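Local coordinates for protein tRNA (guanine(6)-N2)-methyltransferase (Thermus thermophilus, PDB 3TMA) that catalyses the S-adenosyl-L-methionine-dependent N2-methylation of guanosine 6 in tRNA(Phe), at residues L33-L38 and G54-P59; L22-H27 and R71-L76. All blocks are in the same frame, centred on the assembly; numbering follows the deposited sequence.

How the contacts relate
Both contacts belong to the amino-terminal, ferredoxin-like part of the enzyme, and their centres lie about 8 Å apart. They share one mixed sheet, in which strands 21-25 and 55-59 are antiparallel neighbours. Along the chain, residues 22-27 come first, then 33-38, 54-59 and finally 71-76, so that contact 2 brackets contact 1. Contact 1 lays helix 31-41 over the sheet; contact 2 brings the chain leading into strand 76-84 alongside the end of strand 21-25. The Glu37 carboxylate joins the two, Glu37 OE2 lying 2.7 Å from Arg71 N, a probable hydrogen bond. Helix 31-41 and both segments of contact 2 also touch helix 189-198, so this region adjoins the methyltransferase part.

Contact 1. Residues L33-L38 and G54-P59; sequences LLLEEL and GRVRIP
The helix-on-sheet packing of the amino-terminal, ferredoxin-like part is carried here by Val56 and Ile58 of strand 55-59, against Leu34, Leu35 and Leu38 of the helix. The short segments of helix and strand run almost together, 25° apart, with axes 8.7 Å from each other, a spacing bridged by these apolar side chains. Val56 touches all three leucines, and its two methyls divide them. Set anti to the backbone N (chi1 178°), Val56 CG1 faces two of them, meeting Leu38 CD1 at 3.7 Å and Leu35 CD1 at 3.9 Å. Val56 CG2, beside the backbone N, is left to face the third, Leu34 CD2, at 3.9 Å. Leu35 lies crosswise to the valine, whereas Leu34 and Leu38 run alongside it, pointing the other way. Leu38 also spans to the next inward-facing strand residue, Leu38 CD1 lying 4.0 Å from Ile58 CG1. Alternation along the strand sends Arg55 and Arg57 to the other face, where they form salt bridges with Asp50, Glu48 and Glu119. Strand 55-59 itself runs between 48-50 and 21-25, antiparallel to both, while Leu33 of the helix turns to Ala194 and Leu198 of helix 189-198.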
loop_
_atom_site.group_PDB
_atom_site.type_symbol
_atom_site.label_atom_id
_atom_site.label_comp_id
_atom_site.label_asym_id
_atom_site.label_seq_id
_atom_site.Cartn_x
_atom_site.Cartn_y
_atom_site.Cartn_z
ATOM N N LEU A 33 -8.780 -5.740 -0.832
ATOM C CA LEU A 33 -8.159 -5.897 0.495
ATOM C C LEU A 33 -8.307 -4.610 1.343
ATOM O O LEU A 33 -8.530 -4.675 2.538
ATOM C CB LEU A 33 -6.669 -6.254 0.357
ATOM C CG LEU A 33 -6.274 -7.594 -0.281
ATOM C CD1 LEU A 33 -6.937 -7.743 -1.668
ATOM C CD2 LEU A 33 -4.763 -7.640 -0.435
ATOM N N LEU A 34 -8.099 -3.512 0.711
ATOM C CA LEU A 34 -8.298 -2.260 1.432
ATOM C C LEU A 34 -9.747 -2.133 1.871
ATOM O O LEU A 34 -10.042 -1.675 2.991
ATOM C CB LEU A 34 -7.927 -1.082 0.516
ATOM C CG LEU A 34 -8.202 0.281 1.164
ATOM C CD1 LEU A 34 -7.411 0.457 2.459
ATOM C CD2 LEU A 34 -7.862 1.394 0.175
ATOM N N LEU A 35 -10.661 -2.558 1.007
ATOM C CA LEU A 35 -12.082 -2.527 1.345
ATOM C C LEU A 35 -12.393 -3.413 2.566
ATOM O O LEU A 35 -13.133 -2.995 3.458
ATOM C CB LEU A 35 -12.936 -2.952 0.144
ATOM C CG LEU A 35 -14.418 -3.151 0.399
ATOM C CD1 LEU A 35 -15.039 -1.824 0.815
ATOM C CD2 LEU A 35 -15.123 -3.757 -0.844
ATOM N N GLU A 36 -11.767 -4.577 2.651
ATOM C CA GLU A 36 -11.923 -5.429 3.845
ATOM C C GLU A 36 -11.414 -4.772 5.129
ATOM O O GLU A 36 -12.060 -4.896 6.198
ATOM C CB GLU A 36 -11.266 -6.800 3.656
ATOM C CG GLU A 36 -11.916 -7.573 2.517
ATOM C CD GLU A 36 -11.118 -8.797 2.036
ATOM O OE1 GLU A 36 -10.161 -9.242 2.718
ATOM O OE2 GLU A 36 -11.469 -9.308 0.945
ATOM N N GLU A 37 -10.213 -4.181 5.063
ATOM C CA GLU A 37 -9.689 -3.412 6.234
ATOM C C GLU A 37 -10.616 -2.278 6.664
ATOM O O GLU A 37 -10.922 -2.126 7.851
ATOM C CB GLU A 37 -8.274 -2.861 5.960
ATOM C CG GLU A 37 -7.518 -2.698 7.264
ATOM C CD GLU A 37 -6.107 -2.126 7.108
ATOM O OE1 GLU A 37 -5.758 -1.635 5.996
ATOM O OE2 GLU A 37 -5.367 -2.139 8.122
ATOM N N LEU A 38 -11.056 -1.461 5.714
ATOM C CA LEU A 38 -11.973 -0.368 6.028
ATOM C C LEU A 38 -13.298 -0.843 6.617
ATOM O O LEU A 38 -13.851 -0.231 7.562
ATOM C CB LEU A 38 -12.235 0.509 4.796
ATOM C CG LEU A 38 -11.174 1.549 4.447
ATOM C CD1 LEU A 38 -11.333 2.017 2.962
ATOM C CD2 LEU A 38 -11.271 2.765 5.405
ATOM N N GLY A 54 -6.951 1.899 -7.430
ATOM C CA GLY A 54 -6.373 2.006 -6.099
ATOM C C GLY A 54 -7.152 2.915 -5.139
ATOM O O GLY A 54 -6.521 3.612 -4.330
ATOM N N ARG A 55 -8.483 2.996 -5.260
ATOM C CA ARG A 55 -9.218 3.929 -4.358
ATOM C C ARG A 55 -10.415 3.202 -3.782
ATOM O O ARG A 55 -11.115 2.521 -4.521
ATOM C CB ARG A 55 -9.774 5.164 -5.106
ATOM C CG ARG A 55 -8.712 6.108 -5.643
ATOM C CD ARG A 55 -9.325 7.343 -6.299
ATOM N NE ARG A 55 -10.148 7.063 -7.489
ATOM C CZ ARG A 55 -9.815 7.446 -8.721
ATOM N NH1 ARG A 55 -8.658 8.053 -8.913
ATOM N NH2 ARG A 55 -10.617 7.210 -9.755
ATOM N N VAL A 56 -10.668 3.389 -2.489
ATOM C CA VAL A 56 -11.952 2.995 -1.879
ATOM C C VAL A 56 -12.534 4.181 -1.122
ATOM O O VAL A 56 -11.784 4.888 -0.406
ATOM C CB VAL A 56 -11.725 1.844 -0.891
ATOM C CG1 VAL A 56 -13.089 1.452 -0.200
ATOM C CG2 VAL A 56 -11.148 0.601 -1.713
ATOM N N ARG A 57 -13.858 4.348 -1.186
ATOM C CA ARG A 57 -14.526 5.445 -0.416
ATOM C C ARG A 57 -15.580 4.826 0.476
ATOM O O ARG A 57 -16.293 3.915 0.029
ATOM C CB ARG A 57 -15.276 6.413 -1.347
ATOM C CG ARG A 57 -14.399 7.353 -2.106
ATOM C CD ARG A 57 -15.245 8.309 -3.006
ATOM N NE ARG A 57 -15.979 7.596 -4.046
ATOM C CZ ARG A 57 -15.410 6.984 -5.098
ATOM N NH1 ARG A 57 -14.092 7.038 -5.297
ATOM N NH2 ARG A 57 -16.156 6.287 -5.953
ATOM N N ILE A 58 -15.702 5.359 1.693
ATOM C CA ILE A 58 -16.719 4.963 2.687
ATOM C C ILE A 58 -17.458 6.278 3.052
ATOM O O ILE A 58 -16.782 7.261 3.416
ATOM C CB ILE A 58 -16.003 4.480 4.027
ATOM C CG1 ILE A 58 -14.989 3.375 3.723
ATOM C CG2 ILE A 58 -16.993 3.981 5.078
ATOM C CD1 ILE A 58 -15.599 2.215 3.067
ATOM N N PRO A 59 -18.812 6.292 3.005
ATOM C CA PRO A 59 -19.532 7.460 3.546
ATOM C C PRO A 59 -19.358 7.544 5.067
ATOM O O PRO A 59 -19.513 6.551 5.779
ATOM C CB PRO A 59 -20.986 7.198 3.185
ATOM C CG PRO A 59 -21.099 5.708 2.950
ATOM C CD PRO A 59 -19.706 5.143 2.750
#

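Contact 2. Residues L22-H27 and R71-L76; sequences LEATTH and RLAHHL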
loop_
_atom_site.group_PDB
_atom_site.type_symbol
_atom_site.label_atom_id
_atom_site.label_comp_id
_atom_site.label_asym_id
_atom_site.label_seq_id
_atom_site.Cartn_x
_atom_site.Cartn_y
_atom_site.Cartn_z
ATOM N N LEU A 22 -14.818 9.319 3.295
ATOM C CA LEU A 22 -13.413 9.110 3.498
ATOM C C LEU A 22 -12.932 8.368 2.259
ATOM O O LEU A 22 -13.465 7.296 1.929
ATOM C CB LEU A 22 -13.203 8.291 4.766
ATOM C CG LEU A 22 -11.806 7.721 4.949
ATOM C CD1 LEU A 22 -10.752 8.829 5.130
ATOM C CD2 LEU A 22 -11.840 6.780 6.147
ATOM N N GLU A 23 -11.927 8.913 1.568
ATOM C CA GLU A 23 -11.277 8.146 0.507
ATOM C C GLU A 23 -9.865 7.676 0.897
ATOM O O GLU A 23 -9.035 8.473 1.347
ATOM C CB GLU A 23 -11.234 8.972 -0.780
ATOM C CG GLU A 23 -10.589 8.208 -1.983
ATOM C CD GLU A 23 -10.851 8.930 -3.328
ATOM O OE1 GLU A 23 -11.981 8.798 -3.873
ATOM O OE2 GLU A 23 -9.936 9.654 -3.825
ATOM N N ALA A 24 -9.606 6.385 0.759
ATOM C CA ALA A 24 -8.289 5.838 1.020
ATOM C C ALA A 24 -7.667 5.353 -0.298
ATOM O O ALA A 24 -8.369 4.778 -1.141
ATOM C CB ALA A 24 -8.375 4.667 2.047
ATOM N N THR A 25 -6.364 5.575 -0.468
ATOM C CA THR A 25 -5.687 5.112 -1.670
ATOM C C THR A 25 -4.699 4.000 -1.328
ATOM O O THR A 25 -4.150 3.945 -0.222
ATOM C CB THR A 25 -4.891 6.237 -2.357
ATOM O OG1 THR A 25 -3.905 6.710 -1.448
ATOM C CG2 THR A 25 -5.793 7.397 -2.721
ATOM N N THR A 26 -4.466 3.114 -2.291
ATOM C CA THR A 26 -3.555 1.978 -2.095
ATOM C C THR A 26 -2.915 1.716 -3.479
ATOM O O THR A 26 -3.196 2.450 -4.429
ATOM C CB THR A 26 -4.355 0.746 -1.556
ATOM O OG1 THR A 26 -3.464 -0.321 -1.208
ATOM C CG2 THR A 26 -5.432 0.235 -2.591
ATOM N N HIS A 27 -2.123 0.659 -3.640
ATOM C CA HIS A 27 -1.703 0.277 -5.018
ATOM C C HIS A 27 -2.903 -0.198 -5.842
ATOM O O HIS A 27 -3.661 -1.027 -5.389
ATOM C CB HIS A 27 -0.631 -0.823 -4.980
ATOM C CG HIS A 27 0.572 -0.455 -4.170
ATOM N ND1 HIS A 27 1.709 0.082 -4.727
ATOM C CD2 HIS A 27 0.818 -0.558 -2.840
ATOM C CE1 HIS A 27 2.605 0.303 -3.776
ATOM N NE2 HIS A 27 2.096 -0.095 -2.622
ATOM N N ARG A 71 -3.384 -0.391 7.474
ATOM C CA ARG A 71 -2.133 -0.927 6.976
ATOM C C ARG A 71 -2.107 -1.120 5.455
ATOM O O ARG A 71 -1.049 -1.429 4.899
ATOM C CB ARG A 71 -1.828 -2.251 7.674
ATOM C CG ARG A 71 -1.692 -2.073 9.185
ATOM C CD ARG A 71 -0.250 -1.987 9.481
ATOM N NE ARG A 71 0.029 -2.676 10.716
ATOM C CZ ARG A 71 1.241 -2.935 11.179
ATOM N NH1 ARG A 71 2.316 -2.663 10.452
ATOM N NH2 ARG A 71 1.360 -3.521 12.364
ATOM N N LEU A 72 -3.237 -0.956 4.776
ATOM C CA LEU A 72 -3.189 -1.065 3.319
ATOM C C LEU A 72 -3.329 0.293 2.624
ATOM O O LEU A 72 -3.493 0.337 1.414
ATOM C CB LEU A 72 -4.281 -2.010 2.829
ATOM C CG LEU A 72 -3.985 -3.467 3.245
ATOM C CD1 LEU A 72 -5.272 -4.289 3.331
ATOM C CD2 LEU A 72 -2.979 -4.071 2.255
ATOM N N ALA A 73 -3.274 1.391 3.376
ATOM C CA ALA A 73 -3.511 2.695 2.753
ATOM C C ALA A 73 -2.233 3.490 2.579
ATOM O O ALA A 73 -1.335 3.441 3.427
ATOM C CB ALA A 73 -4.541 3.510 3.559
ATOM N N HIS A 74 -2.170 4.257 1.503
ATOM C CA HIS A 74 -1.086 5.226 1.338
ATOM C C HIS A 74 -1.517 6.589 1.878
ATOM O O HIS A 74 -0.968 7.046 2.897
ATOM C CB HIS A 74 -0.669 5.335 -0.123
ATOM C CG HIS A 74 0.012 4.115 -0.635
ATOM N ND1 HIS A 74 1.132 3.577 -0.032
ATOM C CD2 HIS A 74 -0.247 3.339 -1.714
ATOM C CE1 HIS A 74 1.535 2.530 -0.728
ATOM N NE2 HIS A 74 0.679 2.332 -1.718
ATOM N N HIS A 75 -2.557 7.184 1.291
ATOM C CA HIS A 75 -3.091 8.501 1.709
ATOM C C HIS A 75 -4.576 8.403 2.060
ATOM O O HIS A 75 -5.286 7.500 1.583
ATOM C CB HIS A 75 -2.886 9.579 0.598
ATOM C CG HIS A 75 -1.538 10.247 0.650
ATOM N ND1 HIS A 75 -1.010 10.781 1.817
ATOM C CD2 HIS A 75 -0.584 10.410 -0.299
ATOM C CE1 HIS A 75 0.185 11.288 1.571
ATOM N NE2 HIS A 75 0.464 11.082 0.291
ATOM N N LEU A 76 -5.016 9.288 2.956
ATOM C CA LEU A 76 -6.422 9.439 3.294
ATOM C C LEU A 76 -6.860 10.899 2.983
ATOM O O LEU A 76 -6.178 11.855 3.383
ATOM C CB LEU A 76 -6.614 9.199 4.789
ATOM C CG LEU A 76 -6.146 7.824 5.340
ATOM C CD1 LEU A 76 -6.415 7.790 6.837
ATOM C CD2 LEU A 76 -6.918 6.697 4.622
#
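Thr25 is gripped by the chain at His74 and His75, where a strand end and an incoming loop are laced together by backbone and hydroxyl groups. Thr25 N donates to His75 O at 3.0 Å, in the carbonyl plane, and Thr25 O accepts His74 N in a nearly straight bond. The hydroxyl adds a third tie: with chi1 at 61°, Thr25 OG1 sits between the backbone N and carbonyl carbon and receives His75 N at 3.1 Å. One residue on, Thr26 OG1, swung anti to its amide N (chi1 -173°), donates to Leu72 O at 2.7 Å, almost in line with that C=O bond. Two successive threonines thus bond to the irregular segment just before it becomes strand 76-84. The close apolar packing follows where that strand starts: Ala24 and Leu76 make an antiparallel non-hydrogen-bonded pair, and Ala24 CB touches Leu76 CD2 at 3.6 Å, while Leu22 CD1 only grazes Leu76 CB at 4.2 Å. In the His74 conformer described, its edge meets the face of His27 in an offset T-shaped pair, the planes 76° apart; because His74 has two conformers this is tentative. His74 ND1 bonds to Ser175 and His27 NE2 to Thr188 OG1. The looser, partly exposed side is that of the His75 ring, whose end leaves the contact for Thr170. Strand 21-25 lies between 55-59 and 76-84, helix 31-41 lies over Ala24, with Leu34 touching it, and Val190 of helix 189-198 touches Thr26, His27 and His74.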